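Local atomic coordinates of abietadiene synthase, chloroplastic (Abies grandis, PDB entry 3S9V), a protein that belongs to the terpene synthases, large and mainly helical enzymes of which this one comes from the chloroplast of a conifer. Residues I632-L646 / R666-L680. Residues are numbered along the deposited sequence; the frame is centred on the assembly and turned at random.
Sequences IENASVSIALGTVVL and RESRFLQLMGLTGRL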
# COMPACT_ATOMS: atom_id res chain seq x y z
N ILE A 632 28.16 -19.68 1.35
CA ILE A 632 27.31 -18.53 1.62
C ILE A 632 28.03 -17.37 2.30
O ILE A 632 27.78 -16.23 1.96
CB ILE A 632 26.06 -18.94 2.44
CG1 ILE A 632 24.91 -19.21 1.48
CG2 ILE A 632 25.65 -17.82 3.39
CD1 ILE A 632 24.59 -18.02 0.58
N GLU A 633 28.91 -17.65 3.26
CA GLU A 633 29.64 -16.57 3.92
C GLU A 633 30.45 -15.72 2.93
O GLU A 633 30.43 -14.50 3.00
CB GLU A 633 30.55 -17.11 5.02
CG GLU A 633 29.79 -17.60 6.24
CD GLU A 633 28.77 -16.59 6.77
OE1 GLU A 633 29.14 -15.41 6.98
OE2 GLU A 633 27.60 -16.97 6.97
N ASN A 634 31.15 -16.37 2.00
CA ASN A 634 31.94 -15.65 0.99
C ASN A 634 31.04 -15.08 -0.12
O ASN A 634 31.22 -13.95 -0.57
CB ASN A 634 32.98 -16.57 0.36
CG ASN A 634 33.90 -15.84 -0.60
OD1 ASN A 634 34.72 -15.02 -0.18
ND2 ASN A 634 33.76 -16.11 -1.88
N ALA A 635 30.06 -15.89 -0.55
CA ALA A 635 29.15 -15.50 -1.62
C ALA A 635 28.24 -14.32 -1.24
O ALA A 635 27.82 -13.55 -2.11
CB ALA A 635 28.31 -16.72 -2.04
N SER A 636 27.95 -14.17 0.05
CA SER A 636 27.11 -13.07 0.52
C SER A 636 27.84 -11.77 0.26
O SER A 636 27.23 -10.71 0.17
CB SER A 636 26.84 -13.20 2.03
OG SER A 636 26.10 -14.37 2.32
N VAL A 637 29.17 -11.86 0.16
CA VAL A 637 30.01 -10.70 -0.10
C VAL A 637 30.36 -10.57 -1.59
O VAL A 637 30.34 -9.47 -2.14
CB VAL A 637 31.32 -10.78 0.72
CG1 VAL A 637 32.23 -9.65 0.33
CG2 VAL A 637 31.01 -10.70 2.21
N SER A 638 30.65 -11.69 -2.24
CA SER A 638 31.00 -11.66 -3.65
C SER A 638 29.86 -11.10 -4.51
O SER A 638 30.12 -10.57 -5.58
CB SER A 638 31.36 -13.06 -4.16
OG SER A 638 30.20 -13.85 -4.32
N ILE A 639 28.63 -11.22 -4.03
CA ILE A 639 27.48 -10.71 -4.78
C ILE A 639 27.61 -9.18 -4.95
O ILE A 639 26.92 -8.57 -5.75
CB ILE A 639 26.13 -11.11 -4.09
CG1 ILE A 639 24.96 -10.87 -5.04
CG2 ILE A 639 25.95 -10.39 -2.76
CD1 ILE A 639 25.05 -11.66 -6.34
N ALA A 640 28.51 -8.59 -4.17
CA ALA A 640 28.86 -7.17 -4.22
C ALA A 640 27.86 -6.08 -3.85
O ALA A 640 28.14 -4.90 -4.08
CB ALA A 640 29.47 -6.85 -5.58
N LEU A 641 26.72 -6.43 -3.27
CA LEU A 641 25.76 -5.40 -2.89
C LEU A 641 26.33 -4.52 -1.77
O LEU A 641 26.11 -3.31 -1.74
CB LEU A 641 24.44 -6.03 -2.45
CG LEU A 641 23.79 -6.91 -3.52
CD1 LEU A 641 22.48 -7.46 -2.99
CD2 LEU A 641 23.56 -6.10 -4.79
N GLY A 642 27.07 -5.14 -0.85
CA GLY A 642 27.65 -4.39 0.24
C GLY A 642 28.54 -3.25 -0.24
O GLY A 642 28.47 -2.14 0.27
N THR A 643 29.39 -3.55 -1.23
CA THR A 643 30.33 -2.59 -1.81
C THR A 643 29.62 -1.36 -2.39
O THR A 643 30.02 -0.22 -2.13
CB THR A 643 31.19 -3.28 -2.91
OG1 THR A 643 32.04 -4.23 -2.28
CG2 THR A 643 32.03 -2.26 -3.70
N VAL A 644 28.57 -1.62 -3.16
CA VAL A 644 27.78 -0.57 -3.77
C VAL A 644 27.23 0.36 -2.68
O VAL A 644 27.30 1.59 -2.79
CB VAL A 644 26.61 -1.17 -4.56
CG1 VAL A 644 25.82 -0.06 -5.24
CG2 VAL A 644 27.16 -2.18 -5.57
N VAL A 645 26.68 -0.23 -1.62
CA VAL A 645 26.13 0.55 -0.52
C VAL A 645 27.18 1.37 0.23
O VAL A 645 27.00 2.57 0.44
CB VAL A 645 25.42 -0.37 0.50
CG1 VAL A 645 25.07 0.41 1.76
CG2 VAL A 645 24.16 -0.94 -0.13
N LEU A 646 28.26 0.73 0.64
CA LEU A 646 29.29 1.42 1.41
C LEU A 646 29.93 2.60 0.69
O LEU A 646 30.32 3.59 1.32
CB LEU A 646 30.34 0.41 1.86
CG LEU A 646 29.76 -0.63 2.84
CD1 LEU A 646 30.81 -1.67 3.21
CD2 LEU A 646 29.25 0.07 4.10
N ARG A 666 30.27 -3.83 7.01
CA ARG A 666 30.34 -5.26 6.80
C ARG A 666 30.14 -6.12 8.05
O ARG A 666 29.83 -7.30 7.95
CB ARG A 666 31.65 -5.60 6.10
CG ARG A 666 31.80 -4.92 4.73
CD ARG A 666 32.90 -5.56 3.94
NE ARG A 666 33.19 -4.95 2.65
CZ ARG A 666 32.45 -5.09 1.55
NH1 ARG A 666 32.84 -4.49 0.42
NH2 ARG A 666 31.33 -5.80 1.57
N GLU A 667 30.31 -5.51 9.22
CA GLU A 667 30.13 -6.21 10.49
C GLU A 667 28.68 -6.17 10.99
O GLU A 667 28.34 -6.87 11.94
CB GLU A 667 31.05 -5.62 11.56
CG GLU A 667 32.45 -6.22 11.61
CD GLU A 667 33.16 -6.20 10.26
OE1 GLU A 667 33.34 -5.09 9.71
OE2 GLU A 667 33.54 -7.28 9.76
N SER A 668 27.83 -5.36 10.36
CA SER A 668 26.44 -5.27 10.80
C SER A 668 25.55 -6.39 10.23
O SER A 668 25.72 -6.83 9.10
CB SER A 668 25.84 -3.91 10.41
OG SER A 668 25.60 -3.82 9.02
N ARG A 669 24.59 -6.82 11.04
CA ARG A 669 23.66 -7.86 10.63
C ARG A 669 22.82 -7.35 9.46
O ARG A 669 22.48 -8.11 8.56
CB ARG A 669 22.74 -8.22 11.81
CG ARG A 669 21.66 -9.24 11.50
CD ARG A 669 22.24 -10.62 11.19
NE ARG A 669 21.19 -11.62 11.03
CZ ARG A 669 21.39 -12.85 10.56
NH1 ARG A 669 22.61 -13.24 10.20
NH2 ARG A 669 20.38 -13.70 10.44
N PHE A 670 22.51 -6.06 9.49
CA PHE A 670 21.70 -5.41 8.46
C PHE A 670 22.30 -5.59 7.06
O PHE A 670 21.65 -6.15 6.17
CB PHE A 670 21.56 -3.92 8.81
CG PHE A 670 20.48 -3.20 8.04
CD1 PHE A 670 19.41 -3.89 7.49
CD2 PHE A 670 20.53 -1.82 7.88
CE1 PHE A 670 18.40 -3.22 6.81
CE2 PHE A 670 19.53 -1.14 7.20
CZ PHE A 670 18.46 -1.84 6.66
N LEU A 671 23.53 -5.15 6.88
CA LEU A 671 24.20 -5.28 5.58
C LEU A 671 24.42 -6.75 5.21
O LEU A 671 24.35 -7.12 4.04
CB LEU A 671 25.54 -4.55 5.60
CG LEU A 671 26.13 -4.23 4.22
CD1 LEU A 671 25.47 -2.96 3.68
CD2 LEU A 671 27.64 -4.02 4.33
N GLN A 672 24.71 -7.59 6.20
CA GLN A 672 24.94 -9.00 5.96
C GLN A 672 23.70 -9.69 5.39
O GLN A 672 23.80 -10.49 4.46
CB GLN A 672 25.39 -9.70 7.26
CG GLN A 672 26.72 -9.16 7.79
CD GLN A 672 27.11 -9.75 9.14
OE1 GLN A 672 26.26 -10.14 9.93
NE2 GLN A 672 28.41 -9.77 9.41
N LEU A 673 22.54 -9.36 5.94
CA LEU A 673 21.28 -9.94 5.48
C LEU A 673 20.97 -9.51 4.04
O LEU A 673 20.43 -10.30 3.26
CB LEU A 673 20.14 -9.53 6.41
CG LEU A 673 20.00 -10.33 7.70
CD1 LEU A 673 19.00 -9.65 8.62
CD2 LEU A 673 19.55 -11.74 7.38
N MET A 674 21.29 -8.27 3.72
CA MET A 674 21.06 -7.73 2.39
C MET A 674 21.86 -8.56 1.42
O MET A 674 21.34 -9.04 0.41
CB MET A 674 21.52 -6.26 2.32
CG MET A 674 21.54 -5.68 0.91
SD MET A 674 22.55 -4.16 0.78
CE MET A 674 24.16 -4.89 0.91
N GLY A 675 23.14 -8.74 1.73
CA GLY A 675 24.01 -9.54 0.89
C GLY A 675 23.53 -10.97 0.79
O GLY A 675 23.54 -11.56 -0.30
N LEU A 676 23.11 -11.54 1.91
CA LEU A 676 22.62 -12.92 1.92
C LEU A 676 21.41 -13.09 1.02
O LEU A 676 21.41 -13.96 0.15
CB LEU A 676 22.28 -13.38 3.35
CG LEU A 676 21.71 -14.79 3.51
CD1 LEU A 676 22.71 -15.80 2.96
CD2 LEU A 676 21.41 -15.10 4.99
N THR A 677 20.39 -12.27 1.20
CA THR A 677 19.19 -12.40 0.37
C THR A 677 19.49 -12.18 -1.12
O THR A 677 18.91 -12.86 -1.98
CB THR A 677 18.06 -11.42 0.79
OG1 THR A 677 18.50 -10.07 0.63
CG2 THR A 677 17.65 -11.68 2.23
N GLY A 678 20.39 -11.25 -1.43
CA GLY A 678 20.71 -10.98 -2.82
C GLY A 678 21.38 -12.20 -3.43
O GLY A 678 21.03 -12.64 -4.53
N ARG A 679 22.33 -12.76 -2.71
CA ARG A 679 23.04 -13.94 -3.18
C ARG A 679 22.11 -15.12 -3.46
O ARG A 679 22.20 -15.76 -4.50
CB ARG A 679 24.06 -14.41 -2.15
CG ARG A 679 24.81 -15.66 -2.58
CD ARG A 679 25.98 -15.25 -3.44
NE ARG A 679 25.84 -15.59 -4.84
CZ ARG A 679 26.60 -15.09 -5.80
NH1 ARG A 679 26.40 -15.47 -7.06
NH2 ARG A 679 27.55 -14.20 -5.53
N LEU A 680 21.23 -15.41 -2.51
CA LEU A 680 20.32 -16.54 -2.65
C LEU A 680 19.29 -16.42 -3.77
O LEU A 680 19.04 -17.39 -4.49
CB LEU A 680 19.59 -16.81 -1.32
CG LEU A 680 20.47 -17.15 -0.11
CD1 LEU A 680 19.60 -17.52 1.08
CD2 LEU A 680 21.39 -18.30 -0.46
O HOH W 1 29.87 -6.68 -0.88
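Met674 packs its methyl against the start of helix 641-648: CE lies 3.6 Å from Leu641 CB and also meets the backbone N of Gly642. The side chain runs out extended, CG anti to the backbone N, and bends only at chi3 (72°), which swings CE against these two residues while SD lies beside Val645 CG2. Val645 and Leu671 run antiparallel alongside each other, CG1 against CD1, and Leu671 CD2 meets Gly642 CA. Next along helix 669-693, Ile639 CG2 lies on Gly675 O and Leu641 CD1 on Gly678 CA. The lack of a side chain lets Gly675 come close to Ser636 O and Gly678 to Leu641 CD1; Ser636 and Leu676 come within 4.7 Å, CA to CA. Farther along, Ile632 stands roughly perpendicular to Leu676 and Leu680, its CG2 on Leu676 CD1 and its CD1 on Leu680 CD2.

Two arginines border this core. Arg679 sits as a knob among Ile632, Ala635, Ser636 and Ser638, with Ile639 CD1 3.6 Å above one guanidinium face, toward its rim; Asp683 forms a salt bridge with NE, and Ser638 OG bonds to Glu616. Arg666 reaches across with CG to NE extended, Leu646 CD1 over the centre of its guanidinium. Its NH1 donates in plane to Thr643 OG1 (2.8 Å, 150° at the hydrogen), which also bonds to Gln609, and NH2 donates to a water that in turn donates to Val637 O and accepts from Thr643 N, tying Arg666 to the helix break at Ala640. Positive phi there marks the kink between two helices packed on helix 669-693, within the all-helical metal-binding domain of the terpene synthase fold.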